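Local coordinates for mandelate racemase/muconate lactonizing enzyme family protein (Sorangium cellulosum, PDB 3S5S) that belongs to the enolase superfamily, pairing an N-terminal capping domain with a C-terminal barrel of alternating strands and helices, its own function remaining unassigned, at residues V218-R227 and V242-A251; A260-K271 and A290-M299. All coordinates share one frame; numbering follows the deposited sequence. Where two conformers were deposited one is given.

Interaction 1. Residues V218-R227 and V242-A251; sequences VALLEQPVPR and VDVAADESAA
Leu221 and Glu222 pair with Val244 and Ala245 as neighbouring parallel strands, the two ends of a beta-alpha-beta unit that crosses over through helix 230-239 in the barrel of an enolase-superfamily protein. The ladder is short, since the strands diverge by 43°: Leu221 N bonds Asp243 O at 2.8 Å, Leu221 O accepts from Ala245 N, and Gln223 N finishes the run on Ala245 O.

Both faces are buried, and the one with Leu220 packs more closely. Leu220 has CG trans to its own nitrogen (chi1 -174°), which brings CD2 to 3.9 Å from Ala245 CB; a small methyl suits this spot, where Val267 of the next strand also packs. On the face of Leu221 and Val244, Leu221 CB lies 4.2 Å from Val244 CG2, and Leu221 goes on to meet helices 201-213 and 230-239.

Beyond the strands, buried Gln223 takes over. Its bent chain lets OE1 receive Asp247 N in the amide's own plane (2.9 Å) and Ser249 N from above it (3.2 Å), while NE2 gives hydrogens to Ser249 OG and Val225 O. A group that is both acceptor and donor fits this turn, and the four bonds fix which way round the amide sits. Nearby, Glu222 OE1 and Asp247 OD2 approach to 3.4 Å although both are acceptors; Lys164 and Asn269 partner the glutamate, Lys271 and Lys274 the aspartate.

The looser, more solvent-exposed part is at Arg227. Its long chain runs past Ser249 toward Ala251 and also reaches Asp255 in a salt bridge. Across the contact, its NH1 points almost straight at Glu248 O, 3.0 Å away with 170° at the hydrogen, the oxygen lying in the guanidinium plane.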
ATOM      1  N   VAL A 218      15.538 -18.644 -20.995  1.00 41.07           N
ATOM      2  CA  VAL A 218      14.241 -18.668 -20.323  1.00 38.68           C
ATOM      3  C   VAL A 218      14.363 -17.817 -19.074  1.00 36.67           C
ATOM      4  O   VAL A 218      15.077 -18.145 -18.147  1.00 37.20           O
ATOM      5  CB  VAL A 218      13.781 -20.135 -19.941  1.00 40.41           C
ATOM      6  CG1 VAL A 218      12.486 -20.111 -19.091  1.00 37.23           C
ATOM      7  CG2 VAL A 218      13.598 -20.982 -21.178  1.00 39.03           C
ATOM      8  N   ALA A 219      13.691 -16.687 -19.072  1.00 34.74           N
ATOM      9  CA  ALA A 219      13.808 -15.736 -17.976  1.00 32.77           C
ATOM     10  C   ALA A 219      12.765 -15.991 -16.879  1.00 31.85           C
ATOM     11  O   ALA A 219      12.929 -15.537 -15.742  1.00 31.21           O
ATOM     12  CB  ALA A 219      13.673 -14.324 -18.525  1.00 31.50           C
ATOM     13  N   LEU A 220      11.690 -16.711 -17.214  1.00 31.18           N
ATOM     14  CA  LEU A 220      10.619 -16.937 -16.258  1.00 30.57           C
ATOM     15  C   LEU A 220       9.746 -18.106 -16.686  1.00 31.97           C
ATOM     16  O   LEU A 220       9.430 -18.228 -17.876  1.00 33.66           O
ATOM     17  CB  LEU A 220       9.773 -15.662 -16.145  1.00 27.78           C
ATOM     18  CG  LEU A 220       8.659 -15.598 -15.111  1.00 26.29           C
ATOM     19  CD1 LEU A 220       9.225 -15.596 -13.697  1.00 22.84           C
ATOM     20  CD2 LEU A 220       7.789 -14.346 -15.352  1.00 23.11           C
ATOM     21  N   LEU A 221       9.372 -18.967 -15.737  1.00 31.33           N
ATOM     22  CA  LEU A 221       8.311 -19.921 -15.960  1.00 31.09           C
ATOM     23  C   LEU A 221       7.053 -19.509 -15.204  1.00 30.55           C
ATOM     24  O   LEU A 221       6.985 -19.657 -13.995  1.00 31.17           O
ATOM     25  CB  LEU A 221       8.730 -21.289 -15.496  1.00 32.85           C
ATOM     26  CG  LEU A 221       7.706 -22.421 -15.533  1.00 32.85           C
ATOM     27  CD1 LEU A 221       7.260 -22.834 -16.932  1.00 34.52           C
ATOM     28  CD2 LEU A 221       8.356 -23.591 -14.868  1.00 33.50           C
ATOM     29  N   GLU A 222       6.044 -19.047 -15.929  1.00 29.23           N
ATOM     30  CA  GLU A 222       4.846 -18.529 -15.331  1.00 29.24           C
ATOM     31  C   GLU A 222       3.705 -19.539 -15.066  1.00 30.44           C
ATOM     32  O   GLU A 222       3.209 -20.201 -16.006  1.00 31.96           O
ATOM     33  CB  GLU A 222       4.302 -17.415 -16.201  1.00 28.18           C
ATOM     34  CG  GLU A 222       3.108 -16.808 -15.567  1.00 29.57           C
ATOM     35  CD  GLU A 222       2.698 -15.576 -16.225  1.00 28.80           C
ATOM     36  OE1 GLU A 222       1.754 -14.978 -15.722  1.00 31.37           O
ATOM     37  OE2 GLU A 222       3.306 -15.207 -17.242  1.00 33.33           O
ATOM     38  N   GLN A 223       3.286 -19.626 -13.801  1.00 29.36           N
ATOM     39  CA  GLN A 223       2.171 -20.483 -13.376  1.00 30.00           C
ATOM     40  C   GLN A 223       1.994 -21.774 -14.197  1.00 31.24           C
ATOM     41  O   GLN A 223       0.942 -21.979 -14.822  1.00 31.66           O
ATOM     42  CB  GLN A 223       0.865 -19.684 -13.430  1.00 28.91           C
ATOM     43  CG  GLN A 223      -0.288 -20.435 -12.836  1.00 31.70           C
ATOM     44  CD  GLN A 223      -0.270 -20.385 -11.341  1.00 33.21           C
ATOM     45  OE1 GLN A 223       0.068 -19.349 -10.756  1.00 33.24           O
ATOM     46  NE2 GLN A 223      -0.637 -21.490 -10.705  1.00 33.31           N
ATOM     47  N   PRO A 224       2.995 -22.655 -14.193  1.00 32.21           N
ATOM     48  CA  PRO A 224       2.853 -23.803 -15.082  1.00 34.12           C
ATOM     49  C   PRO A 224       1.757 -24.772 -14.661  1.00 35.78           C
ATOM     50  O   PRO A 224       1.156 -25.419 -15.517  1.00 37.53           O
ATOM     51  CB  PRO A 224       4.210 -24.499 -14.986  1.00 33.92           C
ATOM     52  CG  PRO A 224       4.724 -24.158 -13.681  1.00 34.98           C
ATOM     53  CD  PRO A 224       4.153 -22.794 -13.292  1.00 32.73           C
ATOM     54  N   VAL A 225       1.534 -24.907 -13.358  1.00 35.99           N
ATOM     55  CA  VAL A 225       0.533 -25.820 -12.838  1.00 37.35           C
ATOM     56  C   VAL A 225      -0.697 -25.076 -12.309  1.00 36.76           C
ATOM     57  O   VAL A 225      -0.676 -23.861 -12.184  1.00 35.09           O
ATOM     58  CB  VAL A 225       1.104 -26.759 -11.778  1.00 38.44           C
ATOM     59  CG1 VAL A 225       2.164 -27.675 -12.397  1.00 40.23           C
ATOM     60  CG2 VAL A 225       1.652 -25.983 -10.606  1.00 36.31           C
ATOM     61  N   PRO A 226      -1.790 -25.816 -12.035  1.00 39.01           N
ATOM     62  CA  PRO A 226      -3.017 -25.145 -11.597  1.00 38.04           C
ATOM     63  C   PRO A 226      -2.882 -24.522 -10.212  1.00 37.36           C
ATOM     64  O   PRO A 226      -2.073 -24.981  -9.389  1.00 37.30           O
ATOM     65  CB  PRO A 226      -4.068 -26.272 -11.562  1.00 39.48           C
ATOM     66  CG  PRO A 226      -3.404 -27.524 -12.207  1.00 42.38           C
ATOM     67  CD  PRO A 226      -1.930 -27.301 -12.126  1.00 41.37           C
ATOM     68  N   ARG A 227      -3.744 -23.529  -9.961  1.00 36.49           N
ATOM     69  CA  ARG A 227      -3.823 -22.814  -8.705  1.00 36.05           C
ATOM     70  C   ARG A 227      -3.813 -23.681  -7.443  1.00 37.67           C
ATOM     71  O   ARG A 227      -3.221 -23.274  -6.443  1.00 37.23           O
ATOM     72  CB  ARG A 227      -5.036 -21.900  -8.675  1.00 35.27           C
ATOM     73  CG  ARG A 227      -5.070 -21.055  -7.436  1.00 36.50           C
ATOM     74  CD  ARG A 227      -6.300 -20.207  -7.309  1.00 38.50           C
ATOM     75  NE  ARG A 227      -6.600 -19.985  -5.888  1.00 43.93           N
ATOM     76  CZ  ARG A 227      -6.217 -18.918  -5.174  1.00 45.20           C
ATOM     77  NH1 ARG A 227      -5.530 -17.928  -5.732  1.00 43.33           N
ATOM     78  NH2 ARG A 227      -6.539 -18.834  -3.885  1.00 47.81           N
ATOM     79  N   VAL A 242      15.233 -21.572 -12.938  1.00 43.49           N
ATOM     80  CA  VAL A 242      14.814 -20.242 -13.372  1.00 40.82           C
ATOM     81  C   VAL A 242      13.692 -19.696 -12.457  1.00 39.16           C
ATOM     82  O   VAL A 242      13.115 -20.438 -11.653  1.00 39.87           O
ATOM     83  CB  VAL A 242      14.330 -20.255 -14.850  1.00 40.57           C
ATOM     84  CG1 VAL A 242      15.338 -20.971 -15.732  1.00 42.95           C
ATOM     85  CG2 VAL A 242      12.996 -20.934 -14.983  1.00 39.09           C
ATOM     86  N   ASP A 243      13.416 -18.396 -12.565  1.00 36.70           N
ATOM     87  CA  ASP A 243      12.341 -17.739 -11.803  1.00 35.03           C
ATOM     88  C   ASP A 243      10.965 -18.330 -12.158  1.00 33.70           C
ATOM     89  O   ASP A 243      10.687 -18.654 -13.332  1.00 34.01           O
ATOM     90  CB  ASP A 243      12.336 -16.229 -12.084  1.00 33.74           C
ATOM     91  CG  ASP A 243      13.422 -15.464 -11.307  1.00 35.76           C
ATOM     92  OD1 ASP A 243      13.462 -15.588 -10.059  1.00 35.05           O
ATOM     93  OD2 ASP A 243      14.203 -14.714 -11.957  1.00 35.27           O
ATOM     94  N   VAL A 244      10.120 -18.496 -11.147  1.00 31.73           N
ATOM     95  CA  VAL A 244       8.762 -18.963 -11.378  1.00 29.88           C
ATOM     96  C   VAL A 244       7.764 -17.884 -10.936  1.00 28.64           C
ATOM     97  O   VAL A 244       7.926 -17.312  -9.867  1.00 28.19           O
ATOM     98  CB  VAL A 244       8.559 -20.279 -10.648  1.00 31.44           C
ATOM     99  CG1 VAL A 244       7.057 -20.628 -10.452  1.00 28.82           C
ATOM    100  CG2 VAL A 244       9.323 -21.383 -11.366  1.00 31.36           C
ATOM    101  N   ALA A 245       6.748 -17.583 -11.751  1.00 27.96           N
ATOM    102  CA  ALA A 245       5.759 -16.546 -11.373  1.00 26.22           C
ATOM    103  C   ALA A 245       4.483 -17.179 -10.912  1.00 26.85           C
ATOM    104  O   ALA A 245       4.041 -18.149 -11.527  1.00 28.20           O
ATOM    105  CB  ALA A 245       5.473 -15.621 -12.528  1.00 24.78           C
ATOM    106  N   ALA A 246       3.883 -16.645  -9.838  1.00 26.61           N
ATOM    107  CA  ALA A 246       2.503 -16.995  -9.455  1.00 26.58           C
ATOM    108  C   ALA A 246       1.548 -15.989 -10.077  1.00 25.85           C
ATOM    109  O   ALA A 246       1.787 -14.791  -9.989  1.00 25.47           O
ATOM    110  CB  ALA A 246       2.336 -17.013  -7.951  1.00 26.49           C
ATOM    111  N   ASP A 247       0.500 -16.464 -10.745  1.00 26.75           N
ATOM    112  CA  ASP A 247      -0.533 -15.581 -11.314  1.00 26.61           C
ATOM    113  C   ASP A 247      -1.898 -16.018 -10.738  1.00 26.95           C
ATOM    114  O   ASP A 247      -2.396 -15.411  -9.788  1.00 25.92           O
ATOM    115  CB  ASP A 247      -0.510 -15.610 -12.864  1.00 27.45           C
ATOM    116  CG  ASP A 247      -1.517 -14.626 -13.515  1.00 28.88           C
ATOM    117  OD1 ASP A 247      -2.333 -13.996 -12.797  1.00 27.77           O
ATOM    118  OD2 ASP A 247      -1.471 -14.468 -14.762  1.00 31.13           O
ATOM    119  N   GLU A 248      -2.462 -17.096 -11.284  1.00 28.61           N
ATOM    120  CA  GLU A 248      -3.705 -17.679 -10.776  1.00 29.86           C
ATOM    121  C   GLU A 248      -3.542 -17.980  -9.301  1.00 30.31           C
ATOM    122  O   GLU A 248      -4.515 -17.901  -8.553  1.00 31.12           O
ATOM    123  CB  GLU A 248      -4.116 -18.975 -11.527  1.00 31.91           C
ATOM    124  CG  GLU A 248      -4.698 -18.818 -12.979  1.00 32.94           C
ATOM    125  CD  GLU A 248      -3.622 -18.781 -14.101  1.00 38.24           C
ATOM    126  OE1 GLU A 248      -2.452 -18.387 -13.833  1.00 39.72           O
ATOM    127  OE2 GLU A 248      -3.954 -19.119 -15.268  1.00 39.07           O
ATOM    128  N   SER A 249      -2.326 -18.294  -8.866  1.00 30.22           N
ATOM    129  CA  SER A 249      -2.097 -18.608  -7.435  1.00 31.42           C
ATOM    130  C   SER A 249      -1.869 -17.328  -6.557  1.00 30.70           C
ATOM    131  O   SER A 249      -1.630 -17.414  -5.372  1.00 31.54           O
ATOM    132  CB  SER A 249      -0.912 -19.576  -7.282  1.00 32.25           C
ATOM    133  OG  SER A 249      -1.239 -20.938  -7.571  1.00 34.28           O
ATOM    134  N   ALA A 250      -1.917 -16.141  -7.140  1.00 29.43           N
ATOM    135  CA  ALA A 250      -1.677 -14.936  -6.354  1.00 29.40           C
ATOM    136  C   ALA A 250      -2.780 -13.956  -6.682  1.00 27.81           C
ATOM    137  O   ALA A 250      -2.630 -13.086  -7.546  1.00 25.96           O
ATOM    138  CB  ALA A 250      -0.240 -14.316  -6.645  1.00 28.37           C
ATOM    139  N   ALA A 251      -3.909 -14.142  -6.010  1.00 29.07           N
ATOM    140  CA  ALA A 251      -5.076 -13.296  -6.246  1.00 29.89           C
ATOM    141  C   ALA A 251      -5.326 -12.352  -5.067  1.00 30.71           C
ATOM    142  O   ALA A 251      -6.066 -11.356  -5.219  1.00 30.90           O
ATOM    143  CB  ALA A 251      -6.325 -14.158  -6.539  1.00 30.61           C
TER

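Interaction 2. Residues A260-K271 and A290-M299; sequences AAERAATVVNIK and AGLGLMIGGM. With SO4 (sulfate ion), chain D.
Leu292 is the bump at the start of this contact: its CD1 sits 3.7 Å from Val268 CG2, and its CD2 rests over the backbone of Ala265 and Thr266. Beside it Ala260 and Ala290 meet methyl to methyl, their CB atoms 3.4 Å apart; alanine's lone methyl suits a place where the two helix ends come so near, and Leu257 of the second subunit packs on Ala290 as well.

Between strands 267-270 and 293-296 five backbone bonds, from Gly293 N to Thr266 O through to Gly297 N to Ile270 O, form a regular parallel ladder. Glycines make hollows along it. Val267 CG2 settles 4.3 Å from Gly293 CA, and Asn269 OD1 lies against Gly297 on the side that glycine leaves bare, 3.3 Å from its CA. Met295 is stretched out straight from the backbone (chi1 -180°) and carries its tail slantwise across Asn269, CE reaching 3.3 Å from ND2. On the other face Ile270 CD1 meets Leu294 CD2 at 3.9 Å, branched chains that mesh with Phe319 and helix 272-289. The extended Lys271 chain runs along the bare backbone of Gly297 and Gly298, and its NZ bonds Gly298 O weakly. The polar ends of Asn269 and Lys271 are held by Glu222 and Asp247.

Far from the ladder, Arg263 is the positive-phi residue of the Schellman motif that ends helix 253-261, and its NE and NH2 share one oxygen, O2, of a sulfate ion probably from the crystallisation liquor. Strand 267-270, helix 272-289 and strand 293-296 make the classic beta-alpha-beta crossover of the superfamily's barrel.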
ATOM      1  N   ALA A 260       5.152 -16.743  -0.856  1.00 34.96           N
ATOM      2  CA  ALA A 260       6.509 -16.485  -0.346  1.00 36.15           C
ATOM      3  C   ALA A 260       6.919 -17.583   0.597  1.00 37.49           C
ATOM      4  O   ALA A 260       7.855 -18.304   0.299  1.00 38.20           O
ATOM      5  CB  ALA A 260       6.636 -15.112   0.348  1.00 35.64           C
ATOM      6  N   ALA A 261       6.192 -17.725   1.705  1.00 37.87           N
ATOM      7  CA  ALA A 261       6.543 -18.678   2.798  1.00 39.96           C
ATOM      8  C   ALA A 261       6.710 -20.139   2.350  1.00 41.13           C
ATOM      9  O   ALA A 261       7.517 -20.877   2.899  1.00 41.56           O
ATOM     10  CB  ALA A 261       5.520 -18.605   3.909  1.00 39.78           C
ATOM     11  N   GLU A 262       5.925 -20.544   1.357  1.00 41.16           N
ATOM     12  CA  GLU A 262       5.962 -21.923   0.855  1.00 42.61           C
ATOM     13  C   GLU A 262       6.970 -22.129  -0.314  1.00 41.24           C
ATOM     14  O   GLU A 262       7.202 -23.260  -0.767  1.00 42.15           O
ATOM     15  CB  GLU A 262       4.537 -22.405   0.531  1.00 42.57           C
ATOM     16  CG  GLU A 262       3.789 -22.907   1.793  1.00 48.60           C
ATOM     17  CD  GLU A 262       2.333 -23.332   1.527  1.00 55.48           C
ATOM     18  OE1 GLU A 262       2.070 -24.111   0.569  1.00 56.18           O
ATOM     19  OE2 GLU A 262       1.441 -22.882   2.293  1.00 58.64           O
ATOM     20  N   ARG A 263       7.602 -21.039  -0.733  1.00 38.83           N
ATOM     21  CA  ARG A 263       8.506 -21.002  -1.890  1.00 37.99           C
ATOM     22  C   ARG A 263       7.889 -21.577  -3.133  1.00 36.90           C
ATOM     23  O   ARG A 263       8.538 -22.422  -3.766  1.00 37.78           O
ATOM     24  CB  ARG A 263       9.802 -21.758  -1.637  1.00 39.55           C
ATOM     25  CG  ARG A 263      10.742 -21.124  -0.700  1.00 42.12           C
ATOM     26  CD  ARG A 263      11.982 -22.001  -0.680  1.00 52.28           C
ATOM     27  NE  ARG A 263      12.778 -21.793   0.523  1.00 56.88           N
ATOM     28  CZ  ARG A 263      13.747 -20.895   0.628  1.00 58.07           C
ATOM     29  NH1 ARG A 263      14.056 -20.128  -0.416  1.00 56.10           N
ATOM     30  NH2 ARG A 263      14.406 -20.779   1.776  1.00 59.30           N
ATOM     31  N   ALA A 264       6.669 -21.118  -3.465  1.00 34.24           N
ATOM     32  CA  ALA A 264       5.862 -21.615  -4.593  1.00 33.73           C
ATOM     33  C   ALA A 264       6.105 -20.874  -5.914  1.00 32.80           C
ATOM     34  O   ALA A 264       5.633 -21.315  -6.983  1.00 32.88           O
ATOM     35  CB  ALA A 264       4.343 -21.582  -4.243  1.00 32.25           C
ATOM     36  N   ALA A 265       6.829 -19.750  -5.827  1.00 31.60           N
ATOM     37  CA  ALA A 265       7.184 -18.888  -6.965  1.00 29.86           C
ATOM     38  C   ALA A 265       8.280 -17.974  -6.448  1.00 29.30           C
ATOM     39  O   ALA A 265       8.544 -17.980  -5.246  1.00 30.02           O
ATOM     40  CB  ALA A 265       5.981 -18.084  -7.407  1.00 27.98           C
ATOM     41  N   THR A 266       8.951 -17.235  -7.328  1.00 27.79           N
ATOM     42  CA  THR A 266       9.957 -16.266  -6.888  1.00 26.87           C
ATOM     43  C   THR A 266       9.520 -14.914  -7.426  1.00 25.88           C
ATOM     44  O   THR A 266      10.164 -13.869  -7.174  1.00 24.94           O
ATOM     45  CB  THR A 266      11.377 -16.598  -7.404  1.00 28.31           C
ATOM     46  OG1 THR A 266      11.368 -16.629  -8.823  1.00 26.70           O
ATOM     47  CG2 THR A 266      11.912 -17.976  -6.860  1.00 27.49           C
ATOM     48  N   VAL A 267       8.408 -14.953  -8.169  1.00 24.80           N
ATOM     49  CA  VAL A 267       7.852 -13.785  -8.860  1.00 23.36           C
ATOM     50  C   VAL A 267       6.332 -13.760  -8.701  1.00 23.71           C
ATOM     51  O   VAL A 267       5.713 -14.807  -8.627  1.00 25.13           O
ATOM     52  CB  VAL A 267       8.259 -13.752 -10.359  1.00 23.09           C
ATOM     53  CG1 VAL A 267       7.586 -12.655 -11.085  1.00 16.58           C
ATOM     54  CG2 VAL A 267       9.788 -13.600 -10.489  1.00 22.82           C
ATOM     55  N   VAL A 268       5.749 -12.574  -8.617  1.00 22.74           N
ATOM     56  CA  VAL A 268       4.287 -12.433  -8.647  1.00 23.92           C
ATOM     57  C   VAL A 268       3.806 -11.584  -9.839  1.00 22.96           C
ATOM     58  O   VAL A 268       4.294 -10.487 -10.085  1.00 21.64           O
ATOM     59  CB  VAL A 268       3.723 -11.847  -7.290  1.00 23.62           C
ATOM     60  CG1 VAL A 268       2.413 -11.262  -7.490  1.00 24.61           C
ATOM     61  CG2 VAL A 268       3.582 -12.935  -6.266  1.00 24.52           C
ATOM     62  N   ASN A 269       2.833 -12.126 -10.565  1.00 23.79           N
ATOM     63  CA  ASN A 269       2.115 -11.398 -11.605  1.00 22.03           C
ATOM     64  C   ASN A 269       0.908 -10.672 -11.003  1.00 21.62           C
ATOM     65  O   ASN A 269      -0.073 -11.282 -10.607  1.00 22.68           O
ATOM     66  CB  ASN A 269       1.691 -12.372 -12.697  1.00 22.84           C
ATOM     67  CG  ASN A 269       1.099 -11.650 -13.907  1.00 25.19           C
ATOM     68  OD1 ASN A 269       0.712 -10.475 -13.793  1.00 23.73           O
ATOM     69  ND2 ASN A 269       1.043 -12.337 -15.076  1.00 23.59           N
ATOM     70  N   ILE A 270       1.014  -9.365 -10.877  1.00 21.20           N
ATOM     71  CA  ILE A 270      -0.025  -8.525 -10.304  1.00 20.30           C
ATOM     72  C   ILE A 270      -0.885  -8.031 -11.450  1.00 20.43           C
ATOM     73  O   ILE A 270      -0.370  -7.515 -12.454  1.00 19.67           O
ATOM     74  CB  ILE A 270       0.634  -7.286  -9.604  1.00 19.68           C
ATOM     75  CG1 ILE A 270       1.600  -7.723  -8.510  1.00 19.87           C
ATOM     76  CG2 ILE A 270      -0.375  -6.350  -9.023  1.00 15.64           C
ATOM     77  CD1 ILE A 270       2.407  -6.545  -7.863  1.00 17.77           C
ATOM     78  N   LYS A 271      -2.199  -8.146 -11.288  1.00 21.12           N
ATOM     79  CA  LYS A 271      -3.149  -7.554 -12.246  1.00 20.61           C
ATOM     80  C   LYS A 271      -4.155  -6.732 -11.493  1.00 19.93           C
ATOM     81  O   LYS A 271      -4.705  -7.219 -10.517  1.00 19.67           O
ATOM     82  CB  LYS A 271      -3.877  -8.651 -13.023  1.00 21.19           C
ATOM     83  CG  LYS A 271      -2.914  -9.552 -13.778  1.00 22.69           C
ATOM     84  CD  LYS A 271      -3.632 -10.519 -14.605  1.00 24.34           C
ATOM     85  CE  LYS A 271      -2.729 -11.666 -14.792  1.00 26.40           C
ATOM     86  NZ  LYS A 271      -3.269 -12.538 -15.864  1.00 31.10           N
ATOM     87  N   ALA A 290       8.352  -9.520   0.882  1.00 27.79           N
ATOM     88  CA  ALA A 290       8.721 -10.927   0.941  1.00 29.49           C
ATOM     89  C   ALA A 290       9.862 -11.315   0.008  1.00 30.64           C
ATOM     90  O   ALA A 290      10.217 -12.489  -0.043  1.00 32.50           O
ATOM     91  CB  ALA A 290       7.518 -11.830   0.771  1.00 27.50           C
ATOM     92  N   GLY A 291      10.453 -10.355  -0.707  1.00 30.80           N
ATOM     93  CA  GLY A 291      11.598 -10.685  -1.576  1.00 31.98           C
ATOM     94  C   GLY A 291      11.213 -11.250  -2.959  1.00 31.84           C
ATOM     95  O   GLY A 291      12.075 -11.717  -3.719  1.00 33.27           O
ATOM     96  N   LEU A 292       9.929 -11.205  -3.294  1.00 29.16           N
ATOM     97  CA  LEU A 292       9.468 -11.669  -4.578  1.00 27.91           C
ATOM     98  C   LEU A 292       9.676 -10.589  -5.650  1.00 27.28           C
ATOM     99  O   LEU A 292       9.496  -9.403  -5.387  1.00 25.58           O
ATOM    100  CB  LEU A 292       7.975 -12.035  -4.501  1.00 26.65           C
ATOM    101  CG  LEU A 292       7.597 -13.157  -3.516  1.00 27.66           C
ATOM    102  CD1 LEU A 292       6.122 -13.379  -3.573  1.00 25.57           C
ATOM    103  CD2 LEU A 292       8.327 -14.492  -3.804  1.00 26.73           C
ATOM    104  N   GLY A 293      10.066 -11.002  -6.862  1.00 27.00           N
ATOM    105  CA  GLY A 293      10.058 -10.080  -7.985  1.00 26.05           C
ATOM    106  C   GLY A 293       8.628  -9.691  -8.346  1.00 24.24           C
ATOM    107  O   GLY A 293       7.696 -10.418  -8.061  1.00 24.81           O
ATOM    108  N   LEU A 294       8.468  -8.537  -8.961  1.00 22.98           N
ATOM    109  CA  LEU A 294       7.171  -8.073  -9.385  1.00 22.86           C
ATOM    110  C   LEU A 294       7.007  -8.104 -10.897  1.00 22.00           C
ATOM    111  O   LEU A 294       7.893  -7.640 -11.655  1.00 21.37           O
ATOM    112  CB  LEU A 294       6.917  -6.643  -8.868  1.00 23.13           C
ATOM    113  CG  LEU A 294       7.144  -6.419  -7.370  1.00 24.56           C
ATOM    114  CD1 LEU A 294       6.918  -4.969  -7.046  1.00 27.75           C
ATOM    115  CD2 LEU A 294       6.117  -7.186  -6.697  1.00 28.84           C
ATOM    116  N   MET A 295       5.846  -8.608 -11.324  1.00 21.46           N
ATOM    117  CA  MET A 295       5.438  -8.599 -12.730  1.00 21.02           C
ATOM    118  C   MET A 295       4.118  -7.844 -12.797  1.00 20.63           C
ATOM    119  O   MET A 295       3.283  -7.971 -11.921  1.00 20.98           O
ATOM    120  CB  MET A 295       5.307 -10.037 -13.230  1.00 22.02           C
ATOM    121  CG  MET A 295       4.884 -10.238 -14.705  1.00 21.94           C
ATOM    122  SD  MET A 295       4.817 -11.957 -15.159  1.00 18.74           S
ATOM    123  CE  MET A 295       3.905 -11.765 -16.605  1.00 21.17           C
ATOM    124  N   ILE A 296       3.956  -6.981 -13.787  1.00 20.53           N
ATOM    125  CA  ILE A 296       2.661  -6.287 -13.983  1.00 19.08           C
ATOM    126  C   ILE A 296       2.053  -6.918 -15.253  1.00 19.92           C
ATOM    127  O   ILE A 296       2.712  -6.985 -16.288  1.00 20.44           O
ATOM    128  CB  ILE A 296       2.836  -4.743 -14.104  1.00 18.25           C
ATOM    129  CG1 ILE A 296       1.476  -4.010 -14.254  1.00 18.31           C
ATOM    130  CG2 ILE A 296       3.754  -4.371 -15.272  1.00 15.72           C
ATOM    131  CD1 ILE A 296       0.494  -4.152 -13.101  1.00 12.41           C
ATOM    132  N   GLY A 297       0.847  -7.455 -15.149  1.00 19.93           N
ATOM    133  CA  GLY A 297       0.251  -8.221 -16.228  1.00 20.66           C
ATOM    134  C   GLY A 297      -1.145  -7.718 -16.463  1.00 21.59           C
ATOM    135  O   GLY A 297      -1.477  -6.593 -16.064  1.00 21.80           O
ATOM    136  N   GLY A 298      -1.970  -8.508 -17.147  1.00 22.45           N
ATOM    137  CA  GLY A 298      -3.352  -8.114 -17.333  1.00 22.08           C
ATOM    138  C   GLY A 298      -4.200  -9.194 -17.937  1.00 23.00           C
ATOM    139  O   GLY A 298      -3.720 -10.240 -18.296  1.00 22.69           O
ATOM    140  N   MET A 299      -5.501  -8.917 -18.014  0.50 23.30           N
ATOM    141  CA  MET A 299      -6.460  -9.766 -18.723  0.50 24.34           C
ATOM    142  C   MET A 299      -6.400  -9.398 -20.227  0.50 24.47           C
ATOM    143  O   MET A 299      -5.329  -9.080 -20.715  0.50 24.72           O
ATOM    144  CB  MET A 299      -7.841  -9.559 -18.093  0.50 24.37           C
ATOM    145  CG  MET A 299      -8.346 -10.682 -17.171  0.50 25.20           C
ATOM    146  SD  MET A 299      -7.214 -11.552 -16.077  0.50 22.08           S
ATOM    147  CE  MET A 299      -6.366 -12.579 -17.244  0.50 24.10           C
TER
HETATM  148  S   SO4 D 391      11.985 -22.797   4.046  1.00 62.20           S
HETATM  149  O1  SO4 D 391      10.897 -23.780   3.792  1.00 60.17           O
HETATM  150  O2  SO4 D 391      13.099 -23.173   3.146  1.00 60.64           O
HETATM  151  O3  SO4 D 391      11.539 -21.418   3.792  1.00 58.66           O
HETATM  152  O4  SO4 D 391      12.402 -22.821   5.459  1.00 60.51           O

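Interactions 1 and 2 are successive steps round one barrel sheet, with centres about 8 Å apart on the same side of the chain's centre. Along the chain interaction 1 closes before interaction 2 opens, and helix 253-261 carries the chain from strand 244-246 to its sheet neighbour 267-270. At that seam the two contacts touch: Asp243 OD1 and Thr266 OG1 lie 2.6 Å apart, probably hydrogen-bonded, and Val244 O probably accepts from Thr266 N. Near the C-terminal strand ends, polar side chains from both contacts meet, joining the steps in one network. In this superfamily such strand ends face the active site.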